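Local atomic coordinates of hypothetical protein SpyM3_0169 (Streptococcus pyogenes, PDB entry 1PG6), a protein that is of unknown function but belongs to the AIM24 family of the cupin clan, is rich in beta-strand and binds calcium ions in the crystal. Residues 34-39 against 120-125; 103-108 against 155-160. One frame throughout, in Å; residues are numbered along the deposited sequence.

Contact 1: residues 34-39 against 120-125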
ATOM      1  N   GLY A  34     -20.828   7.476  -0.896  1.00 28.84           N
ATOM      2  CA  GLY A  34     -19.380   7.486  -0.760  1.00 27.13           C
ATOM      3  C   GLY A  34     -18.773   6.095  -0.766  1.00 26.19           C
ATOM      4  O   GLY A  34     -19.418   5.124  -0.372  1.00 25.19           O
ATOM      5  N   SER A  35     -17.525   5.993  -1.212  1.00 25.00           N
ATOM      6  CA  SER A  35     -16.851   4.702  -1.260  1.00 24.27           C
ATOM      7  C   SER A  35     -15.370   4.832  -0.948  1.00 22.90           C
ATOM      8  O   SER A  35     -14.813   5.930  -0.927  1.00 21.25           O
ATOM      9  CB  SER A  35     -17.004   4.072  -2.644  1.00 25.25           C
ATOM     10  OG  SER A  35     -16.238   4.780  -3.602  1.00 27.81           O
ATOM     11  N   VAL A  36     -14.734   3.692  -0.716  1.00 21.11           N
ATOM     12  CA  VAL A  36     -13.315   3.676  -0.419  1.00 19.93           C
ATOM     13  C   VAL A  36     -12.713   2.332  -0.780  1.00 17.00           C
ATOM     14  O   VAL A  36     -13.330   1.286  -0.568  1.00 17.91           O
ATOM     15  CB  VAL A  36     -13.057   3.958   1.078  1.00 21.01           C
ATOM     16  CG1 VAL A  36     -13.797   2.948   1.939  1.00 21.48           C
ATOM     17  CG2 VAL A  36     -11.568   3.918   1.367  1.00 22.41           C
ATOM     18  N   TYR A  37     -11.513   2.374  -1.347  1.00 17.12           N
ATOM     19  CA  TYR A  37     -10.786   1.163  -1.706  1.00 15.83           C
ATOM     20  C   TYR A  37     -10.040   0.761  -0.441  1.00 15.94           C
ATOM     21  O   TYR A  37      -9.524   1.624   0.272  1.00 15.25           O
ATOM     22  CB  TYR A  37      -9.759   1.435  -2.807  1.00 18.21           C
ATOM     23  CG  TYR A  37     -10.327   1.896  -4.129  1.00 21.71           C
ATOM     24  CD1 TYR A  37     -10.525   3.253  -4.395  1.00 24.08           C
ATOM     25  CD2 TYR A  37     -10.646   0.975  -5.125  1.00 24.77           C
ATOM     26  CE1 TYR A  37     -11.026   3.679  -5.627  1.00 25.86           C
ATOM     27  CE2 TYR A  37     -11.148   1.391  -6.356  1.00 25.85           C
ATOM     28  CZ  TYR A  37     -11.334   2.738  -6.602  1.00 27.50           C
ATOM     29  OH  TYR A  37     -11.820   3.146  -7.827  1.00 30.17           O
ATOM     30  N   LEU A  38      -9.967  -0.535  -0.164  1.00 14.53           N
ATOM     31  CA  LEU A  38      -9.271  -0.991   1.034  1.00 14.87           C
ATOM     32  C   LEU A  38      -8.480  -2.276   0.853  1.00 14.45           C
ATOM     33  O   LEU A  38      -8.804  -3.123   0.017  1.00 13.75           O
ATOM     34  CB  LEU A  38     -10.257  -1.183   2.190  1.00 15.00           C
ATOM     35  CG  LEU A  38     -11.442  -2.111   1.930  1.00 16.40           C
ATOM     36  CD1 LEU A  38     -11.578  -3.143   3.039  1.00 17.42           C
ATOM     37  CD2 LEU A  38     -12.702  -1.269   1.822  1.00 16.54           C
ATOM     38  N   GLN A  39      -7.427  -2.391   1.651  1.00 14.02           N
ATOM     39  CA  GLN A  39      -6.564  -3.562   1.666  1.00 14.53           C
ATOM     40  C   GLN A  39      -7.448  -4.771   1.953  1.00 14.26           C
ATOM     41  O   GLN A  39      -8.207  -4.773   2.920  1.00 13.27           O
ATOM     42  CB  GLN A  39      -5.527  -3.390   2.777  1.00 15.00           C
ATOM     43  CG  GLN A  39      -4.669  -4.599   3.078  1.00 18.55           C
ATOM     44  CD  GLN A  39      -3.793  -4.371   4.299  1.00 21.89           C
ATOM     45  OE1 GLN A  39      -2.755  -3.710   4.220  1.00 25.11           O
ATOM     46  NE2 GLN A  39      -4.224  -4.894   5.445  1.00 18.05           N
ATOM     47  N   PHE A 120      -0.238  -0.446   1.021  1.00 11.35           N
ATOM     48  CA  PHE A 120      -1.557   0.136   0.816  1.00 11.43           C
ATOM     49  C   PHE A 120      -2.567  -0.273   1.874  1.00 10.10           C
ATOM     50  O   PHE A 120      -2.672  -1.449   2.232  1.00 13.21           O
ATOM     51  CB  PHE A 120      -2.118  -0.264  -0.551  1.00 12.12           C
ATOM     52  CG  PHE A 120      -3.521   0.220  -0.795  1.00 13.21           C
ATOM     53  CD1 PHE A 120      -3.772   1.570  -1.022  1.00 16.31           C
ATOM     54  CD2 PHE A 120      -4.593  -0.668  -0.781  1.00 16.50           C
ATOM     55  CE1 PHE A 120      -5.066   2.029  -1.231  1.00 15.31           C
ATOM     56  CE2 PHE A 120      -5.892  -0.217  -0.990  1.00 17.19           C
ATOM     57  CZ  PHE A 120      -6.129   1.135  -1.216  1.00 16.89           C
ATOM     58  N   LEU A 121      -3.313   0.707   2.376  1.00 10.96           N
ATOM     59  CA  LEU A 121      -4.360   0.431   3.357  1.00 10.14           C
ATOM     60  C   LEU A 121      -5.720   0.898   2.854  1.00 10.77           C
ATOM     61  O   LEU A 121      -6.692   0.142   2.891  1.00 12.73           O
ATOM     62  CB  LEU A 121      -4.057   1.098   4.707  1.00 10.10           C
ATOM     63  CG  LEU A 121      -5.189   0.954   5.730  1.00 11.35           C
ATOM     64  CD1 LEU A 121      -5.536  -0.514   5.917  1.00 12.30           C
ATOM     65  CD2 LEU A 121      -4.776   1.574   7.066  1.00 11.20           C
ATOM     66  N   ALA A 122      -5.793   2.140   2.382  1.00 10.92           N
ATOM     67  CA  ALA A 122      -7.060   2.676   1.893  1.00 11.64           C
ATOM     68  C   ALA A 122      -6.887   3.842   0.933  1.00 11.82           C
ATOM     69  O   ALA A 122      -5.856   4.519   0.912  1.00 11.03           O
ATOM     70  CB  ALA A 122      -7.937   3.100   3.067  1.00 13.14           C
ATOM     71  N   LEU A 123      -7.927   4.085   0.143  1.00 12.61           N
ATOM     72  CA  LEU A 123      -7.896   5.158  -0.834  1.00 13.83           C
ATOM     73  C   LEU A 123      -9.302   5.654  -1.120  1.00 15.48           C
ATOM     74  O   LEU A 123     -10.220   4.860  -1.304  1.00 16.02           O
ATOM     75  CB  LEU A 123      -7.259   4.652  -2.131  1.00 14.20           C
ATOM     76  CG  LEU A 123      -7.149   5.647  -3.292  1.00 14.46           C
ATOM     77  CD1 LEU A 123      -6.148   6.742  -2.947  1.00 13.90           C
ATOM     78  CD2 LEU A 123      -6.702   4.905  -4.548  1.00 16.16           C
ATOM     79  N   ASP A 124      -9.464   6.971  -1.148  1.00 16.21           N
ATOM     80  CA  ASP A 124     -10.757   7.574  -1.438  1.00 19.91           C
ATOM     81  C   ASP A 124     -11.302   7.029  -2.753  1.00 20.91           C
ATOM     82  O   ASP A 124     -10.554   6.850  -3.714  1.00 20.65           O
ATOM     83  CB  ASP A 124     -10.617   9.094  -1.534  1.00 21.47           C
ATOM     84  CG  ASP A 124     -11.176   9.803  -0.326  1.00 25.06           C
ATOM     85  OD1 ASP A 124     -10.431  10.572   0.319  1.00 25.20           O
ATOM     86  OD2 ASP A 124     -12.369   9.593  -0.021  1.00 27.06           O
ATOM     87  N   GLY A 125     -12.602   6.756  -2.787  1.00 23.03           N
ATOM     88  CA  GLY A 125     -13.212   6.243  -3.997  1.00 23.92           C
ATOM     89  C   GLY A 125     -13.129   7.254  -5.125  1.00 25.51           C
ATOM     90  O   GLY A 125     -13.279   6.906  -6.296  1.00 25.95           O
TER
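Y37 and L123 face each other as an antiparallel hydrogen-bonded pair and form the tight centre of this contact. Y37 N gives a nearly straight bond of 2.8 Å to L123 O, while L123 N returns a more bent one to Y37 O. The same Y37 O also receives a CA-H...O contact from A122 CA at 3.1 Å. On the face carrying Y37 and L123, F120 reaches back over the seam. Its CG is anti to the backbone N (chi1 176°), which lays the ring along the strand, its CZ 4.0 Å from Y37 CB and its CE2 close to the backbone between L38 and Q39. A122 N sits above one face of this ring, offset toward the rim, and L123 CB lies at its edge. On the other side of the sheet V36 CG2 lies 3.1 Å from L123 O and also touches A122 CB.

Strand 120-124 illustrates how an antiparallel sheet absorbs an extra residue: along its border with strand 156-161, L121 and A122 both face L159 in a classic beta bulge, and L121 adopts a helix-like psi of -50°. Toward 35-39 the ladder nevertheless goes on, Q39 N bonding to L121 O at 2.9 Å.

Looser geometry marks the partly exposed end at S35 and G125. There G125 N reaches S35 O at 3.0 Å, but the angle at the hydrogen falls to 138° and the donor stands above the carbonyl plane. The ring of Y37 leans out over this end, with D124 O at its edge and G125 CA 3.7 Å from its CE1. S35 OG also touches G125 CA, and the side chains of S35 and Y37 both touch Q84 of strand 82-87.

Contact 2: residues 103-108 against 155-160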
ATOM      1  N   ILE A 103       0.229   4.155  10.537  1.00  9.56           N
ATOM      2  CA  ILE A 103      -0.561   4.530   9.373  1.00  9.41           C
ATOM      3  C   ILE A 103      -0.252   5.990   9.085  1.00 11.45           C
ATOM      4  O   ILE A 103      -0.102   6.791  10.006  1.00 12.52           O
ATOM      5  CB  ILE A 103      -2.082   4.388   9.642  1.00 10.60           C
ATOM      6  CG1 ILE A 103      -2.428   2.920   9.901  1.00 11.92           C
ATOM      7  CG2 ILE A 103      -2.883   4.917   8.450  1.00 10.53           C
ATOM      8  CD1 ILE A 103      -3.862   2.699  10.368  1.00 12.60           C
ATOM      9  N   VAL A 104      -0.132   6.331   7.809  1.00 11.68           N
ATOM     10  CA  VAL A 104       0.130   7.707   7.424  1.00 12.55           C
ATOM     11  C   VAL A 104      -0.888   8.080   6.356  1.00 13.25           C
ATOM     12  O   VAL A 104      -1.154   7.299   5.440  1.00 13.80           O
ATOM     13  CB  VAL A 104       1.580   7.884   6.877  1.00 14.38           C
ATOM     14  CG1 VAL A 104       1.825   6.953   5.699  1.00 16.65           C
ATOM     15  CG2 VAL A 104       1.820   9.330   6.484  1.00 18.63           C
ATOM     16  N   ALA A 105      -1.481   9.259   6.501  1.00 11.74           N
ATOM     17  CA  ALA A 105      -2.472   9.740   5.543  1.00 11.24           C
ATOM     18  C   ALA A 105      -1.798  10.763   4.640  1.00 12.00           C
ATOM     19  O   ALA A 105      -1.130  11.676   5.117  1.00 13.89           O
ATOM     20  CB  ALA A 105      -3.644  10.376   6.277  1.00 11.90           C
ATOM     21  N   LEU A 106      -1.980  10.606   3.337  1.00 13.21           N
ATOM     22  CA  LEU A 106      -1.382  11.507   2.371  1.00 14.27           C
ATOM     23  C   LEU A 106      -2.457  12.089   1.455  1.00 16.61           C
ATOM     24  O   LEU A 106      -3.262  11.350   0.877  1.00 15.40           O
ATOM     25  CB  LEU A 106      -0.329  10.748   1.559  1.00 13.60           C
ATOM     26  CG  LEU A 106       0.845  10.172   2.373  1.00 15.04           C
ATOM     27  CD1 LEU A 106       1.687   9.247   1.502  1.00 14.59           C
ATOM     28  CD2 LEU A 106       1.707  11.311   2.909  1.00 14.72           C
ATOM     29  N   GLU A 107      -2.470  13.417   1.342  1.00 17.06           N
ATOM     30  CA  GLU A 107      -3.438  14.127   0.508  1.00 18.48           C
ATOM     31  C   GLU A 107      -3.023  14.024  -0.955  1.00 18.39           C
ATOM     32  O   GLU A 107      -1.871  14.277  -1.303  1.00 19.03           O
ATOM     33  CB  GLU A 107      -3.504  15.600   0.925  1.00 21.81           C
ATOM     34  CG  GLU A 107      -4.542  16.435   0.177  1.00 25.76           C
ATOM     35  CD  GLU A 107      -5.971  16.112   0.576  1.00 29.88           C
ATOM     36  OE1 GLU A 107      -6.898  16.799   0.090  1.00 32.09           O
ATOM     37  OE2 GLU A 107      -6.174  15.173   1.376  1.00 30.90           O
ATOM     38  N   LEU A 108      -3.969  13.658  -1.810  1.00 18.96           N
ATOM     39  CA  LEU A 108      -3.678  13.509  -3.227  1.00 19.62           C
ATOM     40  C   LEU A 108      -4.213  14.674  -4.051  1.00 20.49           C
ATOM     41  O   LEU A 108      -5.289  15.202  -3.780  1.00 20.86           O
ATOM     42  CB  LEU A 108      -4.266  12.196  -3.744  1.00 18.63           C
ATOM     43  CG  LEU A 108      -3.882  10.935  -2.960  1.00 17.20           C
ATOM     44  CD1 LEU A 108      -4.582   9.730  -3.569  1.00 18.39           C
ATOM     45  CD2 LEU A 108      -2.376  10.747  -2.978  1.00 17.22           C
ATOM     46  N   LEU A 155      -7.984  13.128  -6.865  1.00 20.57           N
ATOM     47  CA  LEU A 155      -8.118  13.854  -5.611  1.00 21.13           C
ATOM     48  C   LEU A 155      -8.626  12.919  -4.522  1.00 21.41           C
ATOM     49  O   LEU A 155      -9.382  11.986  -4.795  1.00 21.88           O
ATOM     50  CB  LEU A 155      -9.096  15.022  -5.774  1.00 22.34           C
ATOM     51  CG  LEU A 155      -8.783  16.046  -6.869  1.00 23.56           C
ATOM     52  CD1 LEU A 155      -9.860  17.124  -6.879  1.00 24.40           C
ATOM     53  CD2 LEU A 155      -7.423  16.668  -6.629  1.00 23.65           C
ATOM     54  N   GLY A 156      -8.209  13.173  -3.289  1.00 20.35           N
ATOM     55  CA  GLY A 156      -8.644  12.338  -2.187  1.00 19.14           C
ATOM     56  C   GLY A 156      -7.528  12.060  -1.209  1.00 17.38           C
ATOM     57  O   GLY A 156      -6.470  12.692  -1.247  1.00 18.08           O
ATOM     58  N   THR A 157      -7.767  11.108  -0.319  1.00 16.21           N
ATOM     59  CA  THR A 157      -6.767  10.749   0.673  1.00 15.81           C
ATOM     60  C   THR A 157      -6.300   9.316   0.489  1.00 13.70           C
ATOM     61  O   THR A 157      -7.097   8.430   0.201  1.00 13.94           O
ATOM     62  CB  THR A 157      -7.323  10.870   2.099  1.00 17.82           C
ATOM     63  OG1 THR A 157      -7.739  12.218   2.339  1.00 19.48           O
ATOM     64  CG2 THR A 157      -6.254  10.479   3.113  1.00 18.70           C
ATOM     65  N   LEU A 158      -4.999   9.105   0.655  1.00 12.88           N
ATOM     66  CA  LEU A 158      -4.399   7.785   0.561  1.00 11.27           C
ATOM     67  C   LEU A 158      -3.920   7.433   1.963  1.00 11.63           C
ATOM     68  O   LEU A 158      -3.313   8.265   2.637  1.00 11.05           O
ATOM     69  CB  LEU A 158      -3.191   7.797  -0.381  1.00 13.33           C
ATOM     70  CG  LEU A 158      -2.200   6.631  -0.206  1.00 15.08           C
ATOM     71  CD1 LEU A 158      -2.810   5.344  -0.765  1.00 14.74           C
ATOM     72  CD2 LEU A 158      -0.895   6.947  -0.932  1.00 14.92           C
ATOM     73  N   LEU A 159      -4.217   6.222   2.415  1.00 11.19           N
ATOM     74  CA  LEU A 159      -3.743   5.777   3.722  1.00 10.85           C
ATOM     75  C   LEU A 159      -2.731   4.667   3.454  1.00 11.24           C
ATOM     76  O   LEU A 159      -3.063   3.657   2.832  1.00 11.68           O
ATOM     77  CB  LEU A 159      -4.893   5.229   4.583  1.00 10.25           C
ATOM     78  CG  LEU A 159      -6.008   6.195   4.995  1.00 10.49           C
ATOM     79  CD1 LEU A 159      -6.986   5.492   5.938  1.00 11.36           C
ATOM     80  CD2 LEU A 159      -5.410   7.413   5.683  1.00 10.20           C
ATOM     81  N   ALA A 160      -1.492   4.868   3.899  1.00 10.35           N
ATOM     82  CA  ALA A 160      -0.437   3.877   3.729  1.00 10.61           C
ATOM     83  C   ALA A 160      -0.108   3.331   5.115  1.00 10.65           C
ATOM     84  O   ALA A 160      -0.298   4.023   6.115  1.00 10.95           O
ATOM     85  CB  ALA A 160       0.801   4.517   3.105  1.00 10.41           C
TER
HETATM   86  O   HOH W   1      -5.707  13.869   3.547  1.00 45.61           O
HETATM   87  O   HOH W   2      -7.224  16.121  -2.385  1.00 46.77           O
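L106 and L158 form the middle hydrogen-bonded pair of this antiparallel ladder, L106 N to L158 O and L158 N to L106 O both measuring 2.8 Å and running almost straight. V104 and A160 repeat this reciprocal pair of hydrogen bonds toward one end; at the other, L108 N reaches G156 O at 2.7 Å. The side chains sort onto two faces. On the face of V104, L106, L108, L158 and A160, V104 CG1 lies 3.7 Å from A160 CB, and the isobutyl group of L108 crosses L158 at an angle, both its methyls 4.0 Å from L158 CB. On the face of A105 and L159, A105 CB meets L159 CD2 at 3.5 Å.

This is the border of a six-stranded antiparallel sheet in which 103-108 is the outermost strand of the chain, as fits a cupin-clan beta fold. G156 has a backbone (phi 140°, psi -168°) in which a beta carbon would collide with the carbonyl oxygen of L155.

Water takes over where the exposed E107 bends back toward T157, the two side chains crossing at about a right angle. One water donates to E107 OE2 at 2.6 Å and to T157 OG1; a second donates to E107 OE1 and L108 O and accepts from G156 N. Farther out, L115 and Y113 cover the leucine face, and F15 packs on A105 and T157.

How the contacts relate
Contacts 1 and 2 are neighbouring seams of one sheet, their centres about 10 Å apart, and strands 120-124 and 156-161 join them. Their segments alternate along the chain, and the paired segments are 81 and 47 residues apart. Between the seams L159 N is hydrogen-bonded to A122 O at 2.8 Å, at the bulge, and D124 OD1 accepts a hydrogen bond from T157 N at 2.8 Å. Apolar packing adds L123 CD1 against L108 CD1 at 3.4 Å. A bound calcium ion lies about 6 Å from the side chain of Q39, and a bound calcium ion about 6 Å from that of I103. The ligands include T99, N161 and S162 at one site, and G41 and M43 at another.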